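Leucyl aminopeptidase (Trypanosoma brucei brucei, PDB 5NTD) probably removes leucine and similar residues from the N-termini of peptides as a two-metal M17 aminopeptidase, here with manganese and the inhibitor bestatin. Local coordinates at residues 370-373 against 374-377; 293-297 against 298-302; 307-310 against 311-314. All coordinates share one frame; numbering follows the deposited sequence.

Interaction 1 of 3, residues 370-373 against 374-377; sequences TDAE and GRIV. With MN (manganese (II) ion), chain B; MN (manganese (II) ion), chain C; BES (2-(3-amino-2-hydroxy-4-phenyl-butyrylamino)-4-methyl-pentanoic acid), chain D; BCT (bicarbonate ion), chain E.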
loop_
_atom_site.group_PDB
_atom_site.type_symbol
_atom_site.label_atom_id
_atom_site.label_comp_id
_atom_site.label_asym_id
_atom_site.label_seq_id
_atom_site.Cartn_x
_atom_site.Cartn_y
_atom_site.Cartn_z
ATOM N N THR G 370 19.428 -2.450 -2.840
ATOM C CA THR G 370 20.431 -2.556 -1.775
ATOM C C THR G 370 20.067 -3.559 -0.707
ATOM O O THR G 370 20.911 -3.935 0.105
ATOM C CB THR G 370 20.690 -1.214 -1.069
ATOM O OG1 THR G 370 19.478 -0.703 -0.527
ATOM C CG2 THR G 370 21.303 -0.197 -2.069
ATOM N N ASP G 371 18.799 -3.941 -0.667
ATOM C CA ASP G 371 18.296 -4.922 0.331
ATOM C C ASP G 371 18.551 -6.376 -0.060
ATOM O O ASP G 371 18.360 -7.316 0.776
ATOM C CB ASP G 371 16.822 -4.721 0.635
ATOM C CG ASP G 371 16.405 -5.368 1.919
ATOM O OD1 ASP G 371 17.275 -5.888 2.729
ATOM O OD2 ASP G 371 15.182 -5.444 2.090
ATOM N N ALA G 372 19.042 -6.534 -1.284
ATOM C CA ALA G 372 19.669 -7.798 -1.746
ATOM C C ALA G 372 21.202 -7.759 -1.549
ATOM O O ALA G 372 21.991 -7.885 -2.492
ATOM C CB ALA G 372 19.313 -8.098 -3.189
ATOM N N GLU G 373 21.565 -7.561 -0.300
ATOM C CA GLU G 373 22.964 -7.335 0.124
ATOM C C GLU G 373 23.732 -8.633 0.356
ATOM O O GLU G 373 24.933 -8.698 0.193
ATOM C CB GLU G 373 22.999 -6.484 1.388
ATOM C CG GLU G 373 22.784 -7.185 2.753
ATOM C CD GLU G 373 21.397 -7.743 3.045
ATOM O OE1 GLU G 373 21.283 -8.694 3.905
ATOM O OE2 GLU G 373 20.370 -7.223 2.456
ATOM N N GLY G 374 23.004 -9.644 0.763
ATOM C CA GLY G 374 23.589 -10.882 1.234
ATOM C C GLY G 374 24.343 -11.570 0.139
ATOM O O GLY G 374 25.468 -12.017 0.319
ATOM N N ARG G 375 23.724 -11.645 -1.017
ATOM C CA ARG G 375 24.327 -12.333 -2.127
ATOM C C ARG G 375 25.608 -11.642 -2.571
ATOM O O ARG G 375 26.541 -12.273 -3.067
ATOM C CB ARG G 375 23.330 -12.474 -3.281
ATOM C CG ARG G 375 23.029 -11.180 -3.992
ATOM C CD ARG G 375 21.793 -11.333 -4.858
ATOM N NE ARG G 375 20.590 -11.499 -4.032
ATOM C CZ ARG G 375 19.403 -11.839 -4.509
ATOM N NH1 ARG G 375 19.246 -12.064 -5.809
ATOM N NH2 ARG G 375 18.401 -11.995 -3.702
ATOM N N ILE G 376 25.635 -10.325 -2.405
ATOM C CA ILE G 376 26.827 -9.521 -2.784
ATOM C C ILE G 376 28.004 -9.840 -1.860
ATOM O O ILE G 376 29.120 -10.095 -2.256
ATOM C CB ILE G 376 26.515 -8.017 -2.730
ATOM C CG1 ILE G 376 25.544 -7.662 -3.875
ATOM C CG2 ILE G 376 27.788 -7.204 -2.826
ATOM C CD1 ILE G 376 25.022 -6.255 -3.834
ATOM N N VAL G 377 27.704 -9.799 -0.609
ATOM C CA VAL G 377 28.663 -10.051 0.452
ATOM C C VAL G 377 29.223 -11.498 0.318
ATOM O O VAL G 377 30.406 -11.760 0.392
ATOM C CB VAL G 377 27.907 -9.720 1.760
ATOM C CG1 VAL G 377 27.962 -10.785 2.789
ATOM C CG2 VAL G 377 28.301 -8.345 2.254
HETATM MN MN MN B . 18.427 -7.462 2.781
HETATM MN MN MN C . 19.760 -9.676 4.651
HETATM N N2 BES D . 18.140 -10.798 5.106
HETATM C C1 BES D . 17.046 -10.718 4.141
HETATM C C6 BES D . 16.288 -12.056 3.958
HETATM C C7 BES D . 15.227 -12.401 4.966
HETATM C C8 BES D . 15.558 -13.019 6.164
HETATM C C12 BES D . 13.887 -12.162 4.694
HETATM C C9 BES D . 14.574 -13.350 7.092
HETATM C C11 BES D . 12.893 -12.490 5.629
HETATM C C10 BES D . 13.234 -13.077 6.832
HETATM C C2 BES D . 17.670 -10.225 2.818
HETATM O O2 BES D . 18.845 -9.374 2.990
HETATM C C3 BES D . 16.635 -9.411 2.098
HETATM O O3 BES D . 16.640 -8.196 2.408
HETATM N N1 BES D . 15.914 -10.110 1.207
HETATM C C4 BES D . 14.868 -9.581 0.382
HETATM C C13 BES D . 15.396 -9.112 -0.969
HETATM C C14 BES D . 14.445 -8.203 -1.747
HETATM C C15 BES D . 13.780 -7.068 -0.977
HETATM C C16 BES D . 15.192 -7.554 -2.886
HETATM C C5 BES D . 13.831 -10.616 0.109
HETATM O O1 BES D . 12.653 -10.257 0.133
HETATM O O4 BES D . 14.165 -11.778 -0.140
HETATM C C BCT E . 19.922 -10.985 -0.477
HETATM O O1 BCT E . 20.364 -10.485 0.699
HETATM O O2 BCT E . 20.660 -11.228 -1.434
HETATM O O3 BCT E . 18.694 -11.179 -0.644
#

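Interaction 2 of 3, residues 293-297 against 298-302; sequences YDCGG and LALKP. With MN (manganese (II) ion), chain B; MN (manganese (II) ion), chain C; BES (2-(3-amino-2-hydroxy-4-phenyl-butyrylamino)-4-methyl-pentanoic acid), chain D.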
loop_
_atom_site.group_PDB
_atom_site.type_symbol
_atom_site.label_atom_id
_atom_site.label_comp_id
_atom_site.label_asym_id
_atom_site.label_seq_id
_atom_site.Cartn_x
_atom_site.Cartn_y
_atom_site.Cartn_z
ATOM N N TYR G 293 23.026 -6.549 11.181
ATOM C CA TYR G 293 21.692 -5.977 11.036
ATOM C C TYR G 293 21.436 -5.539 9.599
ATOM O O TYR G 293 22.303 -4.984 8.948
ATOM C CB TYR G 293 21.516 -4.810 11.950
ATOM C CG TYR G 293 20.081 -4.354 12.143
ATOM C CD1 TYR G 293 19.144 -5.176 12.779
ATOM C CD2 TYR G 293 19.660 -3.114 11.681
ATOM C CE1 TYR G 293 17.854 -4.756 12.976
ATOM C CE2 TYR G 293 18.364 -2.678 11.870
ATOM C CZ TYR G 293 17.462 -3.492 12.518
ATOM O OH TYR G 293 16.167 -3.070 12.719
ATOM N N ASP G 294 20.253 -5.892 9.108
ATOM C CA ASP G 294 19.830 -5.652 7.701
ATOM C C ASP G 294 18.677 -4.648 7.799
ATOM O O ASP G 294 17.518 -5.032 7.881
ATOM C CB ASP G 294 19.364 -6.966 6.989
ATOM C CG ASP G 294 19.193 -6.819 5.446
ATOM O OD1 ASP G 294 19.440 -5.681 5.001
ATOM O OD2 ASP G 294 18.893 -7.856 4.678
ATOM N N CYS G 295 18.989 -3.359 7.738
ATOM C CA CYS G 295 17.914 -2.337 7.625
ATOM C C CYS G 295 17.344 -2.223 6.190
ATOM O O CYS G 295 16.361 -1.559 5.975
ATOM C CB CYS G 295 18.376 -0.968 8.136
ATOM S SG CYS G 295 19.218 0.107 6.944
ATOM N N GLY G 296 18.026 -2.846 5.238
ATOM C CA GLY G 296 17.707 -2.764 3.796
ATOM C C GLY G 296 18.622 -1.841 3.002
ATOM O O GLY G 296 18.648 -1.851 1.793
ATOM N N GLY G 297 19.371 -1.028 3.733
ATOM C CA GLY G 297 20.113 0.077 3.147
ATOM C C GLY G 297 19.121 1.130 2.607
ATOM O O GLY G 297 18.042 1.332 3.141
ATOM N N LEU G 298 19.512 1.796 1.542
ATOM C CA LEU G 298 18.670 2.825 0.924
ATOM C C LEU G 298 17.273 2.265 0.525
ATOM O O LEU G 298 16.284 2.992 0.555
ATOM C CB LEU G 298 19.377 3.497 -0.283
ATOM C CG LEU G 298 20.357 4.596 0.126
ATOM C CD1 LEU G 298 21.177 5.036 -1.071
ATOM C CD2 LEU G 298 19.650 5.810 0.707
ATOM N N ALA G 299 17.264 0.993 0.145
ATOM C CA ALA G 299 16.049 0.207 -0.051
ATOM C C ALA G 299 15.529 -0.223 1.312
ATOM O O ALA G 299 15.456 -1.404 1.651
ATOM C CB ALA G 299 16.301 -1.006 -0.940
ATOM N N LEU G 300 15.128 0.766 2.071
ATOM C CA LEU G 300 14.792 0.591 3.470
ATOM C C LEU G 300 13.604 -0.370 3.686
ATOM O O LEU G 300 12.555 -0.232 3.068
ATOM C CB LEU G 300 14.497 1.945 4.112
ATOM C CG LEU G 300 14.319 2.001 5.632
ATOM C CD1 LEU G 300 15.657 1.748 6.324
ATOM C CD2 LEU G 300 13.778 3.375 6.022
ATOM N N LYS G 301 13.758 -1.286 4.608
ATOM C CA LYS G 301 12.668 -2.171 5.014
ATOM C C LYS G 301 11.635 -1.441 5.867
ATOM O O LYS G 301 11.990 -0.606 6.673
ATOM C CB LYS G 301 13.160 -3.342 5.856
ATOM C CG LYS G 301 14.103 -4.262 5.151
ATOM C CD LYS G 301 14.498 -5.405 6.075
ATOM C CE LYS G 301 15.502 -6.293 5.387
ATOM N NZ LYS G 301 14.898 -7.007 4.228
ATOM N N PRO G 302 10.348 -1.816 5.722
ATOM C CA PRO G 302 9.365 -1.375 6.699
ATOM C C PRO G 302 9.687 -1.987 8.036
ATOM O O PRO G 302 10.323 -3.036 8.105
ATOM C CB PRO G 302 8.046 -1.923 6.157
ATOM C CG PRO G 302 8.319 -2.308 4.736
ATOM C CD PRO G 302 9.758 -2.682 4.690
HETATM MN MN MN B . 18.427 -7.462 2.781
HETATM MN MN MN C . 19.760 -9.676 4.651
HETATM N N2 BES D . 18.140 -10.798 5.106
HETATM C C1 BES D . 17.046 -10.718 4.141
HETATM C C6 BES D . 16.288 -12.056 3.958
HETATM C C7 BES D . 15.227 -12.401 4.966
HETATM C C8 BES D . 15.558 -13.019 6.164
HETATM C C12 BES D . 13.887 -12.162 4.694
HETATM C C9 BES D . 14.574 -13.350 7.092
HETATM C C11 BES D . 12.893 -12.490 5.629
HETATM C C10 BES D . 13.234 -13.077 6.832
HETATM C C2 BES D . 17.670 -10.225 2.818
HETATM O O2 BES D . 18.845 -9.374 2.990
HETATM C C3 BES D . 16.635 -9.411 2.098
HETATM O O3 BES D . 16.640 -8.196 2.408
HETATM N N1 BES D . 15.914 -10.110 1.207
HETATM C C4 BES D . 14.868 -9.581 0.382
HETATM C C13 BES D . 15.396 -9.112 -0.969
HETATM C C14 BES D . 14.445 -8.203 -1.747
HETATM C C15 BES D . 13.780 -7.068 -0.977
HETATM C C16 BES D . 15.192 -7.554 -2.886
HETATM C C5 BES D . 13.831 -10.616 0.109
HETATM O O1 BES D . 12.653 -10.257 0.133
HETATM O O4 BES D . 14.165 -11.778 -0.140
#

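Interaction 3 of 3, residues 307-310 against 311-314; sequences KLMK and HDMG. With MN (manganese (II) ion), chain C; BES (2-(3-amino-2-hydroxy-4-phenyl-butyrylamino)-4-methyl-pentanoic acid), chain D.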
loop_
_atom_site.group_PDB
_atom_site.type_symbol
_atom_site.label_atom_id
_atom_site.label_comp_id
_atom_site.label_asym_id
_atom_site.label_seq_id
_atom_site.Cartn_x
_atom_site.Cartn_y
_atom_site.Cartn_z
ATOM N N LYS G 307 12.285 -5.735 11.930
ATOM C CA LYS G 307 12.314 -6.427 13.255
ATOM C C LYS G 307 12.824 -7.855 12.992
ATOM O O LYS G 307 12.535 -8.479 11.960
ATOM C CB LYS G 307 10.969 -6.483 14.031
ATOM N N LEU G 308 13.681 -8.308 13.875
ATOM C CA LEU G 308 14.321 -9.642 13.710
ATOM C C LEU G 308 15.411 -9.760 12.622
ATOM O O LEU G 308 15.963 -10.834 12.433
ATOM C CB LEU G 308 13.252 -10.744 13.554
ATOM C CG LEU G 308 12.239 -10.823 14.742
ATOM C CD1 LEU G 308 11.313 -12.028 14.571
ATOM C CD2 LEU G 308 12.879 -10.805 16.158
ATOM N N MET G 309 15.796 -8.663 11.991
ATOM C CA MET G 309 16.983 -8.683 11.111
ATOM C C MET G 309 18.332 -8.729 11.879
ATOM O O MET G 309 19.396 -8.792 11.277
ATOM C CB MET G 309 16.958 -7.547 10.097
ATOM C CG MET G 309 15.847 -7.731 9.069
ATOM S SD MET G 309 16.079 -9.196 8.040
ATOM C CE MET G 309 14.452 -9.902 8.021
ATOM N N LYS G 310 18.272 -8.676 13.212
ATOM C CA LYS G 310 19.438 -9.064 14.056
ATOM C C LYS G 310 19.780 -10.544 13.821
ATOM O O LYS G 310 20.915 -10.963 14.071
ATOM C CB LYS G 310 19.203 -8.839 15.541
ATOM C CG LYS G 310 18.218 -9.815 16.157
ATOM C CD LYS G 310 17.994 -9.611 17.649
ATOM C CE LYS G 310 16.881 -10.537 18.124
ATOM N NZ LYS G 310 16.724 -10.605 19.591
ATOM N N HIS G 311 18.800 -11.305 13.319
ATOM C CA HIS G 311 19.002 -12.697 12.925
ATOM C C HIS G 311 19.764 -12.870 11.604
ATOM O O HIS G 311 20.094 -14.004 11.227
ATOM C CB HIS G 311 17.697 -13.464 12.808
ATOM C CG HIS G 311 16.913 -13.544 14.075
ATOM N ND1 HIS G 311 15.573 -13.822 14.083
ATOM C CD2 HIS G 311 17.260 -13.384 15.376
ATOM C CE1 HIS G 311 15.118 -13.815 15.326
ATOM N NE2 HIS G 311 16.122 -13.546 16.128
ATOM N N ASP G 312 20.092 -11.764 10.943
ATOM C CA ASP G 312 20.628 -11.821 9.571
ATOM C C ASP G 312 22.100 -12.238 9.531
ATOM O O ASP G 312 22.715 -12.332 8.463
ATOM C CB ASP G 312 20.417 -10.495 8.810
ATOM C CG ASP G 312 20.154 -10.700 7.357
ATOM O OD1 ASP G 312 19.627 -11.790 6.990
ATOM O OD2 ASP G 312 20.405 -9.796 6.475
ATOM N N MET G 313 22.657 -12.465 10.707
ATOM C CA MET G 313 24.012 -13.063 10.838
ATOM C C MET G 313 23.941 -14.565 11.196
ATOM O O MET G 313 24.927 -15.188 11.542
ATOM C CB MET G 313 24.927 -12.266 11.770
ATOM C CG MET G 313 24.303 -11.739 13.038
ATOM S SD MET G 313 23.444 -13.003 13.959
ATOM C CE MET G 313 24.864 -13.957 14.520
ATOM N N GLY G 314 22.750 -15.133 11.085
ATOM C CA GLY G 314 22.510 -16.532 11.459
ATOM C C GLY G 314 23.329 -17.544 10.684
ATOM O O GLY G 314 23.706 -18.572 11.202
HETATM MN MN MN C . 19.760 -9.676 4.651
HETATM N N2 BES D . 18.140 -10.798 5.106
HETATM C C1 BES D . 17.046 -10.718 4.141
HETATM C C6 BES D . 16.288 -12.056 3.958
HETATM C C7 BES D . 15.227 -12.401 4.966
HETATM C C8 BES D . 15.558 -13.019 6.164
HETATM C C12 BES D . 13.887 -12.162 4.694
HETATM C C9 BES D . 14.574 -13.350 7.092
HETATM C C11 BES D . 12.893 -12.490 5.629
HETATM C C10 BES D . 13.234 -13.077 6.832
HETATM C C2 BES D . 17.670 -10.225 2.818
HETATM O O2 BES D . 18.845 -9.374 2.990
HETATM C C3 BES D . 16.635 -9.411 2.098
HETATM O O3 BES D . 16.640 -8.196 2.408
HETATM N N1 BES D . 15.914 -10.110 1.207
HETATM C C4 BES D . 14.868 -9.581 0.382
HETATM C C13 BES D . 15.396 -9.112 -0.969
HETATM C C14 BES D . 14.445 -8.203 -1.747
HETATM C C15 BES D . 13.780 -7.068 -0.977
HETATM C C16 BES D . 15.192 -7.554 -2.886
HETATM C C5 BES D . 13.831 -10.616 0.109
HETATM O O1 BES D . 12.653 -10.257 0.133
HETATM O O4 BES D . 14.165 -11.778 -0.140
HETATM O O HOH W 1 14.474 -13.359 11.683
HETATM O O HOH W 2 15.767 -13.535 19.065
#

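Interaction 1 of 3, residues 370-373 against 374-377
E373 and G374, adjacent at the start of helix 374-387, hold metal and anion in turn: the E373 carboxylate bridges two manganese ions and G374 N bonds a bicarbonate. E373 OE2 lies 2.0 Å from the manganese of chain B and E373 OE1 2.0 Å from that of chain C. D371 adds two ligands to the chain B ion, its carbonyl O and its OD1, and bestatin O2 joins both metals; D371 OD2 turns to a salt bridge with K301. The bond from G374 N to bicarbonate O1 is 2.8 Å, and the lack of a side chain there leaves room for this close approach. The bicarbonate lies at the edge of the R375 guanidinium, its carbon in that plane: R375 NE to bicarbonate O2 is 2.6 Å and almost straight (173°), and R375 NH2 reaches O3 at 3.2 Å. The chain gets there through a bend at chi3 (68°) that brings the head back towards the loop, where A372 CB covers one guanidinium face at 3.7 Å from NE. Further along the helix, V377 N meets E373 O at 3.1 Å, and I376 N shares that oxygen weakly. I376 CD1 lies against A372 O, and both I376 and V377 pack on V259 of helix 254-260. The run TDAEGR is a signature of M17 aminopeptidases, and this arginine-held bicarbonate next to the bridged metals resembles the site in the bovine lens and Escherichia coli enzymes, where the anion is thought to act as general base.

Interaction 2 of 3, residues 293-297 against 298-302
L298 follows G297 as the second of the central pair of a type II' beta turn from G296 to A299, G297 supplying the positive phi (67°). The L298 side chain leaves the turn to meet S350 and N353 of the same chain and I346 of a third subunit. A299 CB lies 3.7 Å from G296 O. The expected bond between A299 N and G296 O does not form; instead T370 OG1 is hydrogen-bonded to both, fastening the turn to the loop that carries D371 and E373. A299 is also the centre of an inverse gamma turn, which turns the chain back beside G296, whose CA makes a CA-H...O contact with A299 O (3.4 Å). This tight loop follows short strand 293-294 of the catalytic domain's central sheet and brings the chain back to the active site. L300, with CG trans to its own N (chi1 -171°), lays CD1 3.4 Å from C295 O and 4.0 Å from C295 SG; it also meets L300 of the second and of the third subunit, as befits an M17 hexamer built from trimers. K301 N closes the loop with a bond of 3.0 Å to C295 O. Beyond it the lysine runs extended past the D294 backbone, K301 CE 3.4 Å from D294 O, and crosses the D294 side chain at about a right angle. A final bend at chi4 (-67°) delivers K301 NZ to bestatin O3 at 2.8 Å, D371 being the ammonium's other partner. That bestatin oxygen also binds the chain B manganese, and the two together would be expected to polarise the inhibitor's carbonyl. D294 OD2 bridges both manganese ions, while N344 holds D294 OD1.

Interaction 3 of 3, residues 307-310 against 311-314
H311 turns its ring back towards L308 because CG stands beside its own backbone N (chi1 -61°), and K310, with chi1 at 71° and the rest of the chain extended, runs alongside the same ring. L308 CA lies over one ring face, and L308 CD2 comes within 3.8 Å of H311 CE1, the leucine and histidine pointing the same way. K310 CE approaches obliquely, 3.7 Å from H311 NE2. Water fixes the ring at both nitrogens: one molecule, in the ring plane, joins H311 NE2 to K310 NZ, which also reaches D214 O; another lies 2.7 Å from H311 ND1 and donates to L308 O. The backbone here is a short 3-10 turn linking helix 303-306 to helix 314-328, with H311 N bonded to L308 O at 3.0 Å and D312 N to M309 O at 3.1 Å. D354 of the second subunit accepts the amides of L308 and K310, so the turn also belongs to a subunit interface. On its other flank lies the active site. D312 OD2 binds the chain C manganese at 1.9 Å, and T401 OG1 is hydrogen-bonded to D312 OD1. M309, bent at chi2 and chi3, sets its methyl against the bestatin phenyl ring, CE 3.6 Å from C9, in what corresponds to the S1 pocket of M17 enzymes. M313, just before helix 314-328, curls back to place SD 3.3 Å from K310 O and packs on L212 and V213 of helix 196-214.

In the fold
All three contacts are buried local turns or helix starts of the catalytic domain and meet at one metal site, their centres 11 to 14 Å apart. Interactions 1 and 2 serve both manganese ions, interaction 3 only that of chain C; K289 completes that ion's protein ligands. A direct ion pair ties 1 to 2, whereas 3 joins them through shared metal and by M309 and K310 packing on 293-294. Their surroundings differ: 370-377 touches no other subunit and adds an anion site at a helix start, 293-302 is a glycine-rich loop meeting two neighbouring subunits, and 307-314 faces one, with a histidine whose ring nitrogens are bridged by water to L308 and K310.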